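Local atomic coordinates of cytochrome c' (Thermochromatium tepidum, PDB entry 3VRC), a protein that binds a covalently attached heme c and probably serves in electron transfer in a thermophilic purple photosynthetic bacterium. Residues B[5-16]-B[56-66]. Residues are numbered along the deposited sequence; the frame is centred on the assembly and turned at random. Where two conformers were deposited one is given.
Sequences PEEQIETRQAGY and ALYGPGTDKNV. With HEC (heme c), chain L.
The guanidinium of Arg12 lies flat on the ring of Tyr58, their planes 9° apart and their centres 4.1 Å apart. Ile9 CG1 lies over the opposite face of the guanidinium. Around the guanidinium edge are Leu57, Thr62 and a heme propionate. Arg12 NH1 donates to Leu57 O at 2.7 Å and to Thr62 OG1, both in the guanidinium plane. Arg12 NH2 donates to Thr62 O at 2.9 Å, so NH1 and NH2 together grip Thr62 end-on. Arg12 NE donates to heme O2D at 2.8 Å in a nearly straight bond, and Arg12 NH2 adds a more bent one. CG of Arg12 takes the crowded position between backbone N and carbonyl carbon (chi1 71°), and the extended chain sets CD over the Tyr58 face in a CH-pi contact, toward the rim. An alanine in place of Arg12 would remove the stack and is likely to leave Leu57 O and the propionate without this charged donor. One face of the Tyr16 ring rests on the heme, with Tyr16 CD1 3.3 Å from the iron. Tyr16 OH shares a 2.7 Å hydrogen bond with Tyr58 OH, each hydroxyl near the plane of the other ring. Gly59, first residue of the type II turn to Thr62, donates its N-H to Gln8 OE1 in the carbonyl plane of the Gln8 amide. The contact ties helix 5-31 to the loop before helix 75-78. In the four-helix bundle of cytochrome c', Tyr16 lies on the distal heme face, across from the axial ligand His125, and Arg12 holds the propionate edge.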
loop_
_atom_site.group_PDB
_atom_site.type_symbol
_atom_site.label_atom_id
_atom_site.label_comp_id
_atom_site.label_asym_id
_atom_site.label_seq_id
_atom_site.Cartn_x
_atom_site.Cartn_y
_atom_site.Cartn_z
ATOM N N PRO B 5 6.731 8.200 -16.590
ATOM C CA PRO B 5 7.689 8.442 -15.521
ATOM C C PRO B 5 7.076 9.167 -14.313
ATOM O O PRO B 5 7.343 8.786 -13.169
ATOM C CB PRO B 5 8.778 9.253 -16.260
ATOM C CG PRO B 5 8.780 8.698 -17.655
ATOM C CD PRO B 5 7.298 8.588 -17.923
ATOM N N GLU B 6 6.246 10.166 -14.542
ATOM C CA GLU B 6 5.579 10.853 -13.466
ATOM C C GLU B 6 4.718 9.897 -12.627
ATOM O O GLU B 6 4.760 9.928 -11.403
ATOM C CB GLU B 6 4.684 11.964 -14.020
ATOM C CG GLU B 6 3.838 12.649 -12.943
ATOM C CD GLU B 6 3.004 13.768 -13.511
ATOM O OE1 GLU B 6 3.481 14.513 -14.360
ATOM O OE2 GLU B 6 1.866 13.973 -13.095
ATOM N N GLU B 7 3.970 9.040 -13.307
ATOM C CA GLU B 7 3.131 8.083 -12.596
ATOM C C GLU B 7 3.985 7.061 -11.829
ATOM O O GLU B 7 3.569 6.617 -10.753
ATOM C CB GLU B 7 2.195 7.382 -13.584
ATOM C CG GLU B 7 1.140 8.348 -14.127
ATOM C CD GLU B 7 0.400 7.740 -15.282
ATOM O OE1 GLU B 7 0.959 7.101 -16.181
ATOM O OE2 GLU B 7 -0.832 7.829 -15.253
ATOM N N GLN B 8 5.116 6.642 -12.370
ATOM C CA GLN B 8 5.971 5.689 -11.655
ATOM C C GLN B 8 6.483 6.330 -10.367
ATOM O O GLN B 8 6.493 5.696 -9.310
ATOM C CB GLN B 8 7.155 5.275 -12.535
ATOM C CG GLN B 8 6.750 4.329 -13.628
ATOM C CD GLN B 8 7.944 4.070 -14.530
ATOM O OE1 GLN B 8 8.943 3.552 -14.082
ATOM N NE2 GLN B 8 7.864 4.546 -15.776
ATOM N N ILE B 9 6.907 7.592 -10.429
ATOM C CA ILE B 9 7.392 8.295 -9.233
ATOM C C ILE B 9 6.260 8.383 -8.221
ATOM O O ILE B 9 6.432 8.074 -7.032
ATOM C CB ILE B 9 7.934 9.684 -9.586
ATOM C CG1 ILE B 9 9.211 9.569 -10.442
ATOM C CG2 ILE B 9 8.208 10.469 -8.353
ATOM C CD1 ILE B 9 9.600 10.900 -11.105
ATOM N N GLU B 10 5.081 8.829 -8.659
ATOM C CA GLU B 10 3.989 8.966 -7.699
ATOM C C GLU B 10 3.598 7.625 -7.101
ATOM O O GLU B 10 3.270 7.548 -5.919
ATOM C CB GLU B 10 2.791 9.609 -8.357
ATOM C CG GLU B 10 3.035 11.081 -8.633
ATOM C CD GLU B 10 1.884 11.650 -9.363
ATOM O OE1 GLU B 10 1.481 11.028 -10.414
ATOM O OE2 GLU B 10 1.364 12.707 -8.890
ATOM N N THR B 11 3.618 6.587 -7.903
ATOM C CA THR B 11 3.178 5.270 -7.423
ATOM C C THR B 11 4.187 4.711 -6.408
ATOM O O THR B 11 3.779 4.124 -5.395
ATOM C CB THR B 11 2.926 4.335 -8.557
ATOM O OG1 THR B 11 1.924 4.903 -9.445
ATOM C CG2 THR B 11 2.395 2.970 -8.091
ATOM N N ARG B 12 5.494 4.833 -6.695
ATOM C CA ARG B 12 6.445 4.309 -5.724
ATOM C C ARG B 12 6.359 5.104 -4.453
ATOM O O ARG B 12 6.405 4.537 -3.340
ATOM C CB ARG B 12 7.867 4.223 -6.320
ATOM C CG ARG B 12 8.587 5.562 -6.551
ATOM C CD ARG B 12 9.652 5.405 -7.630
ATOM N NE ARG B 12 10.499 6.571 -7.725
ATOM C CZ ARG B 12 11.302 6.829 -8.774
ATOM N NH1 ARG B 12 11.302 6.020 -9.834
ATOM N NH2 ARG B 12 12.141 7.865 -8.689
ATOM N N GLN B 13 6.226 6.435 -4.531
ATOM C CA GLN B 13 6.070 7.252 -3.353
ATOM C C GLN B 13 4.854 6.818 -2.537
ATOM O O GLN B 13 4.904 6.805 -1.305
ATOM C CB GLN B 13 5.941 8.742 -3.722
ATOM C CG GLN B 13 7.295 9.281 -4.220
ATOM C CD GLN B 13 7.179 10.697 -4.767
ATOM O OE1 GLN B 13 6.082 11.184 -5.106
ATOM N NE2 GLN B 13 8.315 11.339 -4.932
ATOM N N ALA B 14 3.750 6.486 -3.207
ATOM C CA ALA B 14 2.553 6.015 -2.517
ATOM C C ALA B 14 2.852 4.731 -1.754
ATOM O O ALA B 14 2.404 4.545 -0.593
ATOM C CB ALA B 14 1.409 5.790 -3.515
ATOM N N GLY B 15 3.529 3.774 -2.382
ATOM C CA GLY B 15 3.840 2.538 -1.673
ATOM C C GLY B 15 4.687 2.757 -0.448
ATOM O O GLY B 15 4.418 2.192 0.614
ATOM N N TYR B 16 5.721 3.605 -0.567
ATOM C CA TYR B 16 6.548 3.873 0.611
ATOM C C TYR B 16 5.773 4.571 1.699
ATOM O O TYR B 16 5.906 4.243 2.877
ATOM C CB TYR B 16 7.789 4.729 0.202
ATOM C CG TYR B 16 8.719 4.060 -0.716
ATOM C CD1 TYR B 16 9.274 2.801 -0.435
ATOM C CD2 TYR B 16 9.109 4.699 -1.905
ATOM C CE1 TYR B 16 10.139 2.166 -1.325
ATOM C CE2 TYR B 16 9.968 4.068 -2.793
ATOM C CZ TYR B 16 10.452 2.803 -2.534
ATOM O OH TYR B 16 11.256 2.165 -3.466
ATOM N N ALA B 56 9.742 -2.150 -10.855
ATOM C CA ALA B 56 9.105 -1.772 -12.110
ATOM C C ALA B 56 8.783 -0.269 -12.167
ATOM O O ALA B 56 8.453 0.243 -13.235
ATOM C CB ALA B 56 7.845 -2.580 -12.347
ATOM N N LEU B 57 8.873 0.417 -11.050
ATOM C CA LEU B 57 8.569 1.839 -10.946
ATOM C C LEU B 57 9.815 2.750 -11.025
ATOM O O LEU B 57 9.742 3.947 -10.735
ATOM C CB LEU B 57 7.791 2.098 -9.657
ATOM C CG LEU B 57 6.505 1.292 -9.509
ATOM C CD1 LEU B 57 5.911 1.406 -8.114
ATOM C CD2 LEU B 57 5.473 1.723 -10.539
ATOM N N TYR B 58 10.959 2.127 -11.403
ATOM C CA TYR B 58 12.225 2.840 -11.513
ATOM C C TYR B 58 12.734 2.879 -12.961
ATOM O O TYR B 58 13.922 2.673 -13.227
ATOM C CB TYR B 58 13.310 2.344 -10.535
ATOM C CG TYR B 58 13.032 2.714 -9.108
ATOM C CD1 TYR B 58 13.526 3.890 -8.604
ATOM C CD2 TYR B 58 12.165 1.907 -8.309
ATOM C CE1 TYR B 58 13.270 4.263 -7.353
ATOM C CE2 TYR B 58 11.901 2.284 -7.000
ATOM C CZ TYR B 58 12.475 3.445 -6.518
ATOM O OH TYR B 58 12.229 3.936 -5.273
ATOM N N GLY B 59 11.816 3.135 -13.907
ATOM C CA GLY B 59 12.145 3.109 -15.324
ATOM C C GLY B 59 12.891 4.333 -15.735
ATOM O O GLY B 59 13.088 5.293 -15.007
ATOM N N PRO B 60 13.271 4.366 -17.014
ATOM C CA PRO B 60 13.895 5.551 -17.612
ATOM C C PRO B 60 13.032 6.777 -17.450
ATOM O O PRO B 60 11.801 6.700 -17.586
ATOM C CB PRO B 60 14.016 5.176 -19.098
ATOM C CG PRO B 60 14.010 3.686 -19.130
ATOM C CD PRO B 60 13.171 3.234 -17.952
ATOM N N GLY B 61 13.686 7.898 -17.137
ATOM C CA GLY B 61 13.055 9.187 -16.988
ATOM C C GLY B 61 12.577 9.442 -15.587
ATOM O O GLY B 61 12.101 10.546 -15.286
ATOM N N THR B 62 12.730 8.447 -14.706
ATOM C CA THR B 62 12.246 8.613 -13.340
ATOM C C THR B 62 13.318 9.086 -12.340
ATOM O O THR B 62 13.102 9.104 -11.104
ATOM C CB THR B 62 11.548 7.352 -12.754
ATOM O OG1 THR B 62 12.539 6.324 -12.520
ATOM C CG2 THR B 62 10.424 6.895 -13.602
ATOM N N ASP B 63 14.472 9.458 -12.879
ATOM C CA ASP B 63 15.574 10.062 -12.090
ATOM C C ASP B 63 15.491 11.594 -11.810
ATOM O O ASP B 63 16.264 12.157 -10.998
ATOM C CB ASP B 63 16.930 9.603 -12.640
ATOM C CG ASP B 63 17.115 9.889 -14.135
ATOM O OD1 ASP B 63 16.136 10.097 -14.905
ATOM O OD2 ASP B 63 18.298 9.904 -14.565
ATOM N N LYS B 64 14.539 12.238 -12.476
ATOM C CA LYS B 64 14.468 13.677 -12.507
ATOM C C LYS B 64 13.139 14.018 -11.935
ATOM O O LYS B 64 12.220 13.208 -11.968
ATOM C CB LYS B 64 14.514 14.182 -13.960
ATOM C CG LYS B 64 15.548 13.542 -14.885
ATOM C CD LYS B 64 15.433 14.107 -16.299
ATOM C CE LYS B 64 14.130 13.709 -16.988
ATOM N NZ LYS B 64 14.101 12.267 -17.353
ATOM N N ASN B 65 13.022 15.210 -11.387
ATOM C CA ASN B 65 11.707 15.719 -11.065
ATOM C C ASN B 65 10.927 15.870 -12.357
ATOM O O ASN B 65 11.524 16.108 -13.415
ATOM C CB ASN B 65 11.826 17.051 -10.346
ATOM C CG ASN B 65 12.652 16.941 -9.087
ATOM O OD1 ASN B 65 12.743 15.854 -8.466
ATOM N ND2 ASN B 65 13.217 18.031 -8.669
ATOM N N VAL B 66 9.609 15.726 -12.288
ATOM C CA VAL B 66 8.729 15.899 -13.459
ATOM C C VAL B 66 7.737 17.028 -13.116
ATOM O O VAL B 66 6.725 16.776 -12.435
ATOM C CB VAL B 66 8.005 14.573 -13.819
ATOM C CG1 VAL B 66 7.170 14.732 -15.086
ATOM C CG2 VAL B 66 9.018 13.442 -13.989
HETATM FE FE HEC L . 11.758 4.102 1.254
HETATM C CHA HEC L . 11.059 7.192 -0.129
HETATM C CHB HEC L . 9.542 4.715 3.805
HETATM C CHC HEC L . 12.028 0.867 2.283
HETATM C CHD HEC L . 13.943 3.511 -1.291
HETATM N NA HEC L . 10.566 5.711 1.795
HETATM C C1A HEC L . 10.408 6.871 1.105
HETATM C C2A HEC L . 9.595 7.772 1.839
HETATM C C3A HEC L . 9.156 7.083 3.004
HETATM C C4A HEC L . 9.761 5.780 2.873
HETATM C CMA HEC L . 8.221 7.523 4.061
HETATM C CAA HEC L . 9.341 9.203 1.489
HETATM C CBA HEC L . 7.946 9.574 1.330
HETATM C CGA HEC L . 7.411 8.757 0.207
HETATM O O1A HEC L . 6.224 8.304 0.383
HETATM O O2A HEC L . 7.998 8.569 -0.866
HETATM N NB HEC L . 10.889 2.991 2.735
HETATM C C1B HEC L . 10.053 3.403 3.678
HETATM C C2B HEC L . 9.787 2.393 4.678
HETATM C C3B HEC L . 10.480 1.280 4.197
HETATM C C4B HEC L . 11.156 1.682 2.984
HETATM C CMB HEC L . 8.947 2.503 5.876
HETATM C CAB HEC L . 10.641 -0.106 4.796
HETATM C CBB HEC L . 9.445 -0.728 5.402
HETATM N NC HEC L . 12.800 2.470 0.606
HETATM C C1C HEC L . 12.818 1.221 1.169
HETATM C C2C HEC L . 13.778 0.334 0.516
HETATM C C3C HEC L . 14.302 1.126 -0.528
HETATM C C4C HEC L . 13.684 2.435 -0.415
HETATM C CMC HEC L . 14.061 -1.047 0.971
HETATM C CAC HEC L . 15.364 0.776 -1.540
HETATM C CBC HEC L . 15.596 -0.686 -1.776
HETATM N ND HEC L . 12.422 5.142 -0.335
HETATM C C1D HEC L . 13.298 4.748 -1.291
HETATM C C2D HEC L . 13.498 5.726 -2.317
HETATM C C3D HEC L . 12.631 6.752 -2.044
HETATM C C4D HEC L . 11.940 6.336 -0.812
HETATM C CMD HEC L . 14.473 5.624 -3.470
HETATM C CAD HEC L . 12.328 7.996 -2.823
HETATM C CBD HEC L . 11.173 7.725 -3.825
HETATM C CGD HEC L . 10.914 8.908 -4.743
HETATM O O1D HEC L . 10.812 10.046 -4.199
HETATM O O2D HEC L . 10.858 8.697 -5.964
HETATM O O HOH W 1 9.981 4.720 -17.910
#